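Local atomic coordinates of probable ABC transporter extracellular-binding protein YckB (Bacillus subtilis, PDB entry 2IEE), a protein that probably serves as the extracellular solute-binding component of a binding-protein-dependent ABC transport system. Residues Y181-A189 with F244-I254; K22-L31 with Q83-I91. All blocks are in the same frame, centred on the assembly; numbering follows the deposited sequence.

Contact 1 (Y181-A189 with F244-I254)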
loop_
_atom_site.group_PDB
_atom_site.type_symbol
_atom_site.label_atom_id
_atom_site.label_comp_id
_atom_site.label_asym_id
_atom_site.label_seq_id
_atom_site.Cartn_x
_atom_site.Cartn_y
_atom_site.Cartn_z
ATOM N N TYR A 181 -5.675 -1.060 6.423
ATOM C CA TYR A 181 -7.122 -1.202 6.322
ATOM C C TYR A 181 -7.579 -1.918 5.061
ATOM O O TYR A 181 -8.271 -2.933 5.121
ATOM C CB TYR A 181 -7.790 0.166 6.367
ATOM C CG TYR A 181 -9.264 0.124 6.041
ATOM C CD1 TYR A 181 -10.150 -0.632 6.808
ATOM C CD2 TYR A 181 -9.777 0.863 4.983
ATOM C CE1 TYR A 181 -11.520 -0.641 6.528
ATOM C CE2 TYR A 181 -11.139 0.860 4.696
ATOM C CZ TYR A 181 -12.002 0.111 5.469
ATOM O OH TYR A 181 -13.344 0.126 5.179
ATOM N N TYR A 182 -7.204 -1.370 3.913
ATOM C CA TYR A 182 -7.606 -1.959 2.652
ATOM C C TYR A 182 -7.179 -3.409 2.473
ATOM O O TYR A 182 -7.956 -4.214 1.962
ATOM C CB TYR A 182 -7.118 -1.083 1.501
ATOM C CG TYR A 182 -7.895 0.208 1.440
ATOM C CD1 TYR A 182 -9.270 0.199 1.194
ATOM C CD2 TYR A 182 -7.274 1.436 1.671
ATOM C CE1 TYR A 182 -10.014 1.379 1.184
ATOM C CE2 TYR A 182 -8.010 2.623 1.661
ATOM C CZ TYR A 182 -9.377 2.589 1.419
ATOM O OH TYR A 182 -10.109 3.758 1.418
ATOM N N LEU A 183 -5.968 -3.755 2.906
ATOM C CA LEU A 183 -5.511 -5.138 2.782
ATOM C C LEU A 183 -6.396 -6.038 3.618
ATOM O O LEU A 183 -6.645 -7.186 3.249
ATOM C CB LEU A 183 -4.076 -5.301 3.268
ATOM C CG LEU A 183 -2.997 -4.576 2.472
ATOM C CD1 LEU A 183 -1.638 -4.910 3.085
ATOM C CD2 LEU A 183 -3.060 -5.002 1.008
ATOM N N GLN A 184 -6.866 -5.517 4.747
ATOM C CA GLN A 184 -7.717 -6.311 5.619
ATOM C C GLN A 184 -9.147 -6.434 5.088
ATOM O O GLN A 184 -9.804 -7.434 5.347
ATOM C CB GLN A 184 -7.704 -5.747 7.051
ATOM C CG GLN A 184 -6.294 -5.693 7.649
ATOM C CD GLN A 184 -6.262 -5.737 9.172
ATOM O OE1 GLN A 184 -6.892 -4.923 9.849
ATOM N NE2 GLN A 184 -5.512 -6.685 9.714
ATOM N N THR A 185 -9.630 -5.440 4.345
ATOM C CA THR A 185 -10.983 -5.535 3.796
ATOM C C THR A 185 -10.992 -6.664 2.768
ATOM O O THR A 185 -12.003 -7.339 2.570
ATOM C CB THR A 185 -11.427 -4.251 3.079
ATOM O OG1 THR A 185 -10.599 -4.035 1.932
ATOM C CG2 THR A 185 -11.339 -3.053 4.016
ATOM N N LEU A 186 -9.855 -6.865 2.113
ATOM C CA LEU A 186 -9.751 -7.921 1.122
ATOM C C LEU A 186 -9.767 -9.263 1.832
ATOM O O LEU A 186 -10.279 -10.243 1.298
ATOM C CB LEU A 186 -8.474 -7.767 0.297
ATOM C CG LEU A 186 -8.512 -6.554 -0.637
ATOM C CD1 LEU A 186 -7.205 -6.450 -1.412
ATOM C CD2 LEU A 186 -9.689 -6.695 -1.596
ATOM N N ALA A 187 -9.210 -9.296 3.041
ATOM C CA ALA A 187 -9.178 -10.520 3.836
ATOM C C ALA A 187 -10.610 -10.959 4.125
ATOM O O ALA A 187 -10.963 -12.125 3.938
ATOM C CB ALA A 187 -8.429 -10.284 5.141
ATOM N N LEU A 188 -11.424 -10.016 4.588
ATOM C CA LEU A 188 -12.828 -10.281 4.899
ATOM C C LEU A 188 -13.592 -10.706 3.646
ATOM O O LEU A 188 -14.377 -11.656 3.678
ATOM C CB LEU A 188 -13.485 -9.030 5.495
ATOM C CG LEU A 188 -13.371 -8.759 6.999
ATOM C CD1 LEU A 188 -11.974 -9.031 7.498
ATOM C CD2 LEU A 188 -13.758 -7.318 7.263
ATOM N N ALA A 189 -13.355 -10.006 2.540
ATOM C CA ALA A 189 -14.031 -10.323 1.289
ATOM C C ALA A 189 -13.682 -11.725 0.811
ATOM O O ALA A 189 -14.513 -12.406 0.216
ATOM C CB ALA A 189 -13.667 -9.307 0.219
ATOM N N PHE A 244 -8.838 -3.285 -8.192
ATOM C CA PHE A 244 -7.844 -3.956 -7.361
ATOM C C PHE A 244 -8.150 -4.054 -5.879
ATOM O O PHE A 244 -7.583 -4.900 -5.185
ATOM C CB PHE A 244 -6.482 -3.292 -7.568
ATOM C CG PHE A 244 -5.894 -3.577 -8.912
ATOM C CD1 PHE A 244 -5.320 -4.815 -9.180
ATOM C CD2 PHE A 244 -5.975 -2.641 -9.932
ATOM C CE1 PHE A 244 -4.840 -5.115 -10.448
ATOM C CE2 PHE A 244 -5.499 -2.933 -11.203
ATOM C CZ PHE A 244 -4.930 -4.177 -11.458
ATOM N N PHE A 245 -9.044 -3.204 -5.391
ATOM C CA PHE A 245 -9.404 -3.217 -3.982
ATOM C C PHE A 245 -10.873 -3.577 -3.720
ATOM O O PHE A 245 -11.517 -3.016 -2.836
ATOM C CB PHE A 245 -9.061 -1.858 -3.361
ATOM C CG PHE A 245 -7.584 -1.639 -3.162
ATOM C CD1 PHE A 245 -6.922 -2.204 -2.072
ATOM C CD2 PHE A 245 -6.848 -0.877 -4.071
ATOM C CE1 PHE A 245 -5.543 -2.010 -1.889
ATOM C CE2 PHE A 245 -5.475 -0.677 -3.900
ATOM C CZ PHE A 245 -4.822 -1.248 -2.801
ATOM N N ASN A 246 -11.385 -4.522 -4.504
ATOM C CA ASN A 246 -12.755 -5.020 -4.379
ATOM C C ASN A 246 -13.855 -3.967 -4.195
ATOM O O ASN A 246 -14.618 -4.002 -3.221
ATOM C CB ASN A 246 -12.817 -6.056 -3.245
ATOM C CG ASN A 246 -14.074 -6.913 -3.297
ATOM O OD1 ASN A 246 -14.515 -7.329 -4.364
ATOM N ND2 ASN A 246 -14.643 -7.193 -2.136
ATOM N N LYS A 247 -13.918 -3.039 -5.149
ATOM C CA LYS A 247 -14.912 -1.960 -5.195
ATOM C C LYS A 247 -14.663 -0.760 -4.278
ATOM O O LYS A 247 -15.418 0.216 -4.301
ATOM C CB LYS A 247 -16.314 -2.523 -4.947
ATOM C CG LYS A 247 -16.673 -3.747 -5.801
ATOM C CD LYS A 247 -16.405 -3.527 -7.291
ATOM C CE LYS A 247 -16.821 -4.737 -8.129
ATOM N NZ LYS A 247 -16.219 -6.009 -7.627
ATOM N N ALA A 248 -13.605 -0.818 -3.477
ATOM C CA ALA A 248 -13.281 0.301 -2.602
ATOM C C ALA A 248 -12.486 1.314 -3.426
ATOM O O ALA A 248 -11.840 0.946 -4.412
ATOM C CB ALA A 248 -12.461 -0.177 -1.429
ATOM N N ASP A 249 -12.542 2.585 -3.037
ATOM C CA ASP A 249 -11.811 3.631 -3.760
ATOM C C ASP A 249 -10.751 4.235 -2.844
ATOM O O ASP A 249 -11.027 5.164 -2.075
ATOM C CB ASP A 249 -12.770 4.723 -4.244
ATOM C CG ASP A 249 -12.055 5.839 -4.984
ATOM O OD1 ASP A 249 -10.841 5.701 -5.245
ATOM O OD2 ASP A 249 -12.702 6.855 -5.314
ATOM N N VAL A 250 -9.534 3.712 -2.942
ATOM C CA VAL A 250 -8.440 4.169 -2.094
ATOM C C VAL A 250 -7.798 5.494 -2.514
ATOM O O VAL A 250 -6.924 6.000 -1.813
ATOM C CB VAL A 250 -7.329 3.099 -2.028
ATOM C CG1 VAL A 250 -7.933 1.746 -1.719
ATOM C CG2 VAL A 250 -6.558 3.058 -3.348
ATOM N N SER A 251 -8.232 6.057 -3.641
ATOM C CA SER A 251 -7.650 7.306 -4.133
ATOM C C SER A 251 -8.147 8.564 -3.430
ATOM O O SER A 251 -7.629 9.651 -3.664
ATOM C CB SER A 251 -7.883 7.446 -5.642
ATOM O OG SER A 251 -9.245 7.707 -5.937
ATOM N N LYS A 252 -9.152 8.418 -2.575
ATOM C CA LYS A 252 -9.694 9.555 -1.841
ATOM C C LYS A 252 -9.556 9.331 -0.344
ATOM O O LYS A 252 -9.776 8.225 0.145
ATOM C CB LYS A 252 -11.160 9.767 -2.212
ATOM C CG LYS A 252 -11.347 10.163 -3.670
ATOM C CD LYS A 252 -12.810 10.264 -4.049
ATOM C CE LYS A 252 -12.958 10.579 -5.527
ATOM N NZ LYS A 252 -14.391 10.641 -5.921
ATOM N N LYS A 253 -9.186 10.382 0.379
ATOM C CA LYS A 253 -9.004 10.291 1.825
ATOM C C LYS A 253 -10.301 9.990 2.567
ATOM O O LYS A 253 -11.346 10.573 2.280
ATOM C CB LYS A 253 -8.414 11.595 2.361
ATOM C CG LYS A 253 -8.046 11.553 3.835
ATOM C CD LYS A 253 -7.763 12.960 4.348
ATOM C CE LYS A 253 -7.110 12.940 5.716
ATOM N NZ LYS A 253 -5.736 12.385 5.640
ATOM N N ILE A 254 -10.219 9.081 3.530
ATOM C CA ILE A 254 -11.370 8.698 4.333
ATOM C C ILE A 254 -11.507 9.625 5.533
ATOM O O ILE A 254 -10.600 9.724 6.359
ATOM C CB ILE A 254 -11.233 7.248 4.857
ATOM C CG1 ILE A 254 -11.256 6.262 3.686
ATOM C CG2 ILE A 254 -12.353 6.940 5.847
ATOM C CD1 ILE A 254 -11.088 4.809 4.102
HETATM O O HOH W 1 -8.875 5.914 1.234
HETATM O O HOH W 2 -12.131 -3.560 -0.265
#
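Y182 reaches from helix 181-190 into the loop 244-254 and meets it along its whole length. CB lies against the ring of F245, 3.7 Å from CD1. The two rings are set obliquely, with their planes at 61°. CG sits beside the backbone N (chi1 -71°), and this carries the ring across to V250. CG1 of V250 lies over the centre of one face in a CH-pi contact. CD2 of Y181 lies over the opposite face, so the ring of Y182 is clasped between a helix neighbour and the loop. CE1 reaches the methyl of A248, 3.9 Å from its CB. CZ lies 3.9 Å from CD1 of I254. At the tip, the hydroxyl OH gives its proton to water 1, which lies in the ring plane at the edge and donates in turn to K252 O.

The protein has the two-lobed type II periplasmic-binding-protein fold of solute-binding family 3. Here helix 181-190 of one lobe meets the segment after helix 236-244, whose F244 and V250 pack on Y49 of helix 49-60 in the other lobe. The loop leaves helix 236-244 at F245 through a type I' turn, F245 to A248. D249 then forms an Asx turn: OD1 accepts from S251 N, while OD2 bonds to T238.

Further along the helix, L186 and N246 run antiparallel alongside one another, with CD2 of L186 3.6 Å from N246 CB. No direct hydrogen bond joins the segments. A second water bridges them instead, donating to both T185 OG1 and F245 O, each at 2.7 Å. The same OG1 donates to Y182 O.

Contact 2 (K22-L31 with Q83-I91)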
loop_
_atom_site.group_PDB
_atom_site.type_symbol
_atom_site.label_atom_id
_atom_site.label_comp_id
_atom_site.label_asym_id
_atom_site.label_seq_id
_atom_site.Cartn_x
_atom_site.Cartn_y
_atom_site.Cartn_z
ATOM N N LYS A 22 9.783 6.831 -23.330
ATOM C CA LYS A 22 9.625 5.827 -22.287
ATOM C C LYS A 22 10.128 6.316 -20.937
ATOM O O LYS A 22 11.139 7.012 -20.852
ATOM C CB LYS A 22 10.368 4.538 -22.661
ATOM C CG LYS A 22 9.792 3.819 -23.875
ATOM C CD LYS A 22 10.596 2.573 -24.254
ATOM C CE LYS A 22 10.440 1.452 -23.232
ATOM N NZ LYS A 22 11.053 0.178 -23.706
ATOM N N ILE A 23 9.406 5.956 -19.883
ATOM C CA ILE A 23 9.787 6.328 -18.527
ATOM C C ILE A 23 10.139 5.043 -17.791
ATOM O O ILE A 23 9.383 4.073 -17.834
ATOM C CB ILE A 23 8.635 7.044 -17.792
ATOM C CG1 ILE A 23 9.066 7.397 -16.368
ATOM C CG2 ILE A 23 7.398 6.155 -17.760
ATOM C CD1 ILE A 23 8.065 8.264 -15.632
ATOM N N VAL A 24 11.296 5.034 -17.138
ATOM C CA VAL A 24 11.754 3.866 -16.399
ATOM C C VAL A 24 11.261 3.976 -14.964
ATOM O O VAL A 24 11.538 4.964 -14.280
ATOM C CB VAL A 24 13.295 3.783 -16.409
ATOM C CG1 VAL A 24 13.753 2.491 -15.772
ATOM C CG2 VAL A 24 13.806 3.873 -17.836
ATOM N N VAL A 25 10.530 2.968 -14.502
ATOM C CA VAL A 25 9.984 3.009 -13.150
ATOM C C VAL A 25 10.293 1.759 -12.343
ATOM O O VAL A 25 10.065 0.634 -12.793
ATOM C CB VAL A 25 8.446 3.206 -13.180
ATOM C CG1 VAL A 25 7.920 3.445 -11.767
ATOM C CG2 VAL A 25 8.084 4.370 -14.088
ATOM N N ALA A 26 10.807 1.966 -11.138
ATOM C CA ALA A 26 11.135 0.857 -10.260
ATOM C C ALA A 26 9.922 0.493 -9.418
ATOM O O ALA A 26 9.157 1.361 -8.992
ATOM C CB ALA A 26 12.307 1.225 -9.351
ATOM N N THR A 27 9.756 -0.805 -9.194
ATOM C CA THR A 27 8.665 -1.330 -8.390
ATOM C C THR A 27 9.099 -2.731 -7.972
ATOM O O THR A 27 9.981 -3.323 -8.601
ATOM C CB THR A 27 7.348 -1.393 -9.188
ATOM O OG1 THR A 27 6.270 -1.702 -8.299
ATOM C CG2 THR A 27 7.427 -2.453 -10.274
ATOM N N SER A 28 8.492 -3.262 -6.916
ATOM C CA SER A 28 8.877 -4.573 -6.423
ATOM C C SER A 28 8.155 -5.753 -7.057
ATOM O O SER A 28 8.774 -6.762 -7.383
ATOM C CB SER A 28 8.694 -4.628 -4.906
ATOM O OG SER A 28 7.329 -4.512 -4.549
ATOM N N GLY A 29 6.844 -5.636 -7.226
ATOM C CA GLY A 29 6.093 -6.736 -7.794
ATOM C C GLY A 29 5.810 -7.777 -6.724
ATOM O O GLY A 29 5.423 -8.907 -7.028
ATOM N N THR A 30 6.002 -7.401 -5.463
ATOM C CA THR A 30 5.757 -8.322 -4.353
ATOM C C THR A 30 4.768 -7.742 -3.341
ATOM O O THR A 30 4.751 -8.154 -2.182
ATOM C CB THR A 30 7.071 -8.667 -3.606
ATOM O OG1 THR A 30 7.654 -7.469 -3.080
ATOM C CG2 THR A 30 8.067 -9.332 -4.549
ATOM N N LEU A 31 3.946 -6.794 -3.785
ATOM C CA LEU A 31 2.966 -6.146 -2.913
ATOM C C LEU A 31 1.533 -6.219 -3.439
ATOM O O LEU A 31 0.991 -5.227 -3.933
ATOM C CB LEU A 31 3.340 -4.672 -2.706
ATOM C CG LEU A 31 4.712 -4.356 -2.098
ATOM C CD1 LEU A 31 4.945 -2.852 -2.114
ATOM C CD2 LEU A 31 4.783 -4.901 -0.678
ATOM N N GLN A 83 19.401 5.968 -12.214
ATOM C CA GLN A 83 19.240 4.614 -12.733
ATOM C C GLN A 83 17.820 4.453 -13.281
ATOM O O GLN A 83 17.605 3.846 -14.330
ATOM C CB GLN A 83 19.489 3.605 -11.612
ATOM C CG GLN A 83 19.619 2.162 -12.068
ATOM C CD GLN A 83 19.863 1.211 -10.907
ATOM O OE1 GLN A 83 20.777 1.418 -10.104
ATOM N NE2 GLN A 83 19.050 0.161 -10.814
ATOM N N VAL A 84 16.854 5.006 -12.561
ATOM C CA VAL A 84 15.462 4.950 -12.972
ATOM C C VAL A 84 14.912 6.366 -12.893
ATOM O O VAL A 84 15.498 7.217 -12.227
ATOM C CB VAL A 84 14.645 4.044 -12.038
ATOM C CG1 VAL A 84 15.103 2.604 -12.181
ATOM C CG2 VAL A 84 14.804 4.511 -10.604
ATOM N N ASP A 85 13.795 6.620 -13.571
ATOM C CA ASP A 85 13.183 7.945 -13.563
ATOM C C ASP A 85 12.271 8.155 -12.358
ATOM O O ASP A 85 12.004 9.292 -11.952
ATOM C CB ASP A 85 12.372 8.168 -14.843
ATOM C CG ASP A 85 13.214 8.045 -16.098
ATOM O OD1 ASP A 85 14.309 8.638 -16.144
ATOM O OD2 ASP A 85 12.775 7.363 -17.045
ATOM N N ALA A 86 11.788 7.062 -11.782
ATOM C CA ALA A 86 10.904 7.154 -10.638
ATOM C C ALA A 86 10.744 5.799 -9.980
ATOM O O ALA A 86 11.134 4.776 -10.540
ATOM C CB ALA A 86 9.543 7.684 -11.078
ATOM N N ALA A 87 10.171 5.805 -8.783
ATOM C CA ALA A 87 9.931 4.578 -8.037
ATOM C C ALA A 87 8.473 4.571 -7.578
ATOM O O ALA A 87 7.983 5.556 -7.016
ATOM C CB ALA A 87 10.863 4.505 -6.838
ATOM N N ALA A 88 7.784 3.466 -7.841
ATOM C CA ALA A 88 6.382 3.310 -7.461
ATOM C C ALA A 88 6.285 2.014 -6.672
ATOM O O ALA A 88 6.236 0.928 -7.245
ATOM C CB ALA A 88 5.506 3.235 -8.705
ATOM N N ASN A 89 6.256 2.123 -5.352
ATOM C CA ASN A 89 6.212 0.925 -4.539
ATOM C C ASN A 89 5.564 1.167 -3.187
ATOM O O ASN A 89 6.173 0.904 -2.154
ATOM C CB ASN A 89 7.639 0.398 -4.340
ATOM C CG ASN A 89 7.671 -1.055 -3.887
ATOM O OD1 ASN A 89 8.481 -1.433 -3.041
ATOM N ND2 ASN A 89 6.796 -1.879 -4.464
ATOM N N ASP A 90 4.341 1.688 -3.194
ATOM C CA ASP A 90 3.611 1.925 -1.957
ATOM C C ASP A 90 4.449 2.732 -0.955
ATOM O O ASP A 90 4.411 2.481 0.250
ATOM C CB ASP A 90 3.224 0.567 -1.356
ATOM C CG ASP A 90 1.998 0.644 -0.471
ATOM O OD1 ASP A 90 0.970 1.204 -0.918
ATOM O OD2 ASP A 90 2.059 0.129 0.664
ATOM N N ILE A 91 5.196 3.709 -1.458
ATOM C CA ILE A 91 6.048 4.525 -0.607
ATOM C C ILE A 91 5.286 5.696 0.010
ATOM O O ILE A 91 4.714 6.523 -0.699
ATOM C CB ILE A 91 7.247 5.050 -1.409
ATOM C CG1 ILE A 91 7.970 3.867 -2.060
ATOM C CG2 ILE A 91 8.193 5.809 -0.497
ATOM C CD1 ILE A 91 9.065 4.258 -3.018
HETATM O O HOH W 3 13.463 7.201 -19.547
#
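V25 and A26 pair in parallel with A86 and A87, in that order. V84 and D85 lead into the short second strand. Strand 22-27 is the middle of a three-stranded parallel sheet, 64-69, 22-27, 86-87, in one lobe of the solute-binding fold. A26 N donates to A86 O, and A26 O accepts from A88 N at 2.8 Å, nearly along the C=O axis.

Side chains alternate between the two faces. On one face CG1 of V25 meets CB of A88 at 3.9 Å, beside V54 of helix 49-60. On the other, V24 and V84 lie roughly perpendicular, their CG1 methyls 3.8 Å apart, and the methyl of A26 lies near the same V84 CG1.

D85 reaches across V24 and grips it twice. Its backbone N donates to V24 O at 2.9 Å, an oxygen that also takes a weak bond from A86 N. Its CG lies beside its own backbone N (chi1 -59°), which brings OD2 to V24 N at 2.8 Å. The N-H points almost straight at the oxygen (174°), on the anti side and somewhat out of the carboxylate plane. Water 3 donates to this OD2 and to K22 O. CB of D85 packs on CG1 of I23. With an alanine at D85 the carboxylate is gone, which is likely to leave V24 N without its acceptor and water 3 without one of its two partners.

At the end of strand 22-27, T27 holds OG1 anti to its backbone N (chi1 -171°). That hydroxyl also bonds to S35, and its proton goes to A88 O at 2.8 Å.

After helix 14-20 the chain lays down strand 22-27 and the turn after it. It then passes through helix 49-60, strand 64-69 and helix 75-81. Contact 2 closes this loop when 83-91 returns beside 22-31, tying the sheet of one lobe together. The chain next runs through the mixed sheet, beginning with strands 101-103 and 108-116, to helix 181-190. Contact 1 closes after helices 218-234 and 236-244. It ties helix 181-190 of the second lobe to the segment after helix 236-244, which packs against the first. The two loops follow in series and neither nest nor cross. The centres of contacts 1 and 2 lie about 22 Å apart. K108 forms a salt bridge with D90 and also touches V250.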